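3-chlorocatechol 1,2-dioxygenase (Rhodococcus opacus, PDB 2BOY) probably cleaves the ring of catechol and chlorocatechols between the two hydroxyl-bearing carbons, using a bound ferric iron. Local coordinates at residues D4-G7 against N8-K12. Residues are numbered along the deposited sequence; the frame is centred on the assembly and turned at random.
Sequences DRTG and NIVGK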
loop_
_atom_site.group_PDB
_atom_site.type_symbol
_atom_site.label_atom_id
_atom_site.label_comp_id
_atom_site.label_asym_id
_atom_site.label_seq_id
_atom_site.Cartn_x
_atom_site.Cartn_y
_atom_site.Cartn_z
ATOM N N ASP A 4 3.685 19.384 -8.351
ATOM C CA ASP A 4 3.357 18.953 -9.699
ATOM C C ASP A 4 3.816 17.507 -9.916
ATOM O O ASP A 4 3.047 16.662 -10.362
ATOM C CB ASP A 4 3.973 19.873 -10.769
ATOM C CG ASP A 4 3.591 19.449 -12.190
ATOM O OD1 ASP A 4 2.387 19.506 -12.537
ATOM O OD2 ASP A 4 4.402 19.010 -13.030
ATOM N N ARG A 5 5.081 17.254 -9.611
ATOM C CA ARG A 5 5.679 15.944 -9.840
ATOM C C ARG A 5 4.982 14.888 -8.969
ATOM O O ARG A 5 4.524 13.837 -9.476
ATOM C CB ARG A 5 7.164 16.010 -9.492
ATOM C CG ARG A 5 7.828 14.644 -9.547
ATOM C CD ARG A 5 9.301 14.690 -9.676
ATOM N NE ARG A 5 9.879 13.348 -9.557
ATOM C CZ ARG A 5 10.039 12.490 -10.546
ATOM N NH1 ARG A 5 9.676 12.792 -11.804
ATOM N NH2 ARG A 5 10.610 11.306 -10.273
ATOM N N THR A 6 4.864 15.151 -7.675
ATOM C CA THR A 6 4.235 14.096 -6.864
ATOM C C THR A 6 2.788 13.833 -7.158
ATOM O O THR A 6 2.382 12.665 -7.274
ATOM C CB THR A 6 4.600 14.038 -5.369
ATOM O OG1 THR A 6 3.427 14.134 -4.537
ATOM C CG2 THR A 6 5.523 15.053 -4.938
ATOM N N GLY A 7 2.032 14.899 -7.405
ATOM C CA GLY A 7 0.712 14.716 -7.979
ATOM C C GLY A 7 0.688 13.937 -9.285
ATOM O O GLY A 7 -0.214 13.131 -9.496
ATOM N N ASN A 8 1.634 14.193 -10.199
ATOM C CA ASN A 8 1.620 13.484 -11.470
ATOM C C ASN A 8 1.780 11.980 -11.203
ATOM O O ASN A 8 1.018 11.172 -11.700
ATOM C CB ASN A 8 2.763 13.965 -12.387
ATOM C CG ASN A 8 2.406 15.227 -13.160
ATOM O OD1 ASN A 8 1.257 15.672 -13.129
ATOM N ND2 ASN A 8 3.402 15.814 -13.867
ATOM N N ILE A 9 2.736 11.641 -10.356
ATOM C CA ILE A 9 3.126 10.235 -10.159
ATOM C C ILE A 9 2.035 9.482 -9.409
ATOM O O ILE A 9 1.548 8.430 -9.874
ATOM C CB ILE A 9 4.421 10.143 -9.377
ATOM C CG1 ILE A 9 5.627 10.665 -10.193
ATOM C CG2 ILE A 9 4.671 8.667 -8.941
ATOM C CD1 ILE A 9 6.780 11.128 -9.297
ATOM N N VAL A 10 1.670 10.011 -8.250
ATOM C CA VAL A 10 0.624 9.403 -7.419
ATOM C C VAL A 10 -0.723 9.403 -8.131
ATOM O O VAL A 10 -1.449 8.422 -8.090
ATOM C CB VAL A 10 0.508 10.048 -6.014
ATOM C CG1 VAL A 10 -0.445 9.220 -5.112
ATOM C CG2 VAL A 10 1.877 10.194 -5.356
ATOM N N GLY A 11 -1.043 10.494 -8.832
ATOM C CA GLY A 11 -2.281 10.518 -9.607
ATOM C C GLY A 11 -2.361 9.385 -10.608
ATOM O O GLY A 11 -3.388 8.698 -10.694
ATOM N N LYS A 12 -1.278 9.186 -11.369
ATOM C CA LYS A 12 -1.218 8.128 -12.376
ATOM C C LYS A 12 -1.398 6.738 -11.744
ATOM O O LYS A 12 -2.109 5.915 -12.296
ATOM C CB LYS A 12 0.107 8.174 -13.146
ATOM C CG LYS A 12 0.215 9.395 -14.123
ATOM C CD LYS A 12 1.628 9.486 -14.726
ATOM C CE LYS A 12 1.778 10.682 -15.665
ATOM N NZ LYS A 12 2.828 10.380 -16.705
#
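The backbone N-H groups of N8, I9, V10 and G11 bond in turn to the carbonyl oxygens of D4, R5, T6 and G7, the i to i+4 pattern of an alpha helix. This is the first part of helix 3-24, in the N-terminal helical region of the intradiol dioxygenase fold. The bond from I9 N to R5 O is 3.0 Å long, and that from G11 N to G7 O is 2.8 Å.

The main side-chain contact is between R5 and I9, one turn apart. R5 CG is anti to the backbone N (chi1 173°), beside the carbonyl carbon, and the extended chain from CG to NE carries the guanidinium out alongside I9. I9 CD1 lies 3.7 Å from R5 CG and sits over the centre of one guanidinium face, 3.7 Å above its plane. The polar edge of that group is engaged by the second subunit: NE forms a salt bridge with E30, and NH1 bonds to the E24 carbonyl there. These two polar bonds probably fix the turn of the guanidinium, with the methyl lying against one face. A leucine in place of R5 would probably leave E30 of the second subunit without its charged mate and I9 CD1 without the flat group it lies on.

T6, I9 and V10 also touch a bound phospholipid, so this side of the helix borders both lipid and the dimer partner. K12 reaches D23 and E24 of the second subunit through salt bridges.

On another side of the helix, D4 and N8 place their polar ends near each other. The carboxylate and amide planes are 73° apart, and D4 OD2 is 3.5 Å from N8 ND2. On the lipid-contacting side, V10 CG2, beside its own backbone N, comes 3.2 Å from T6 O, the oxygen that accepts the V10 N-H.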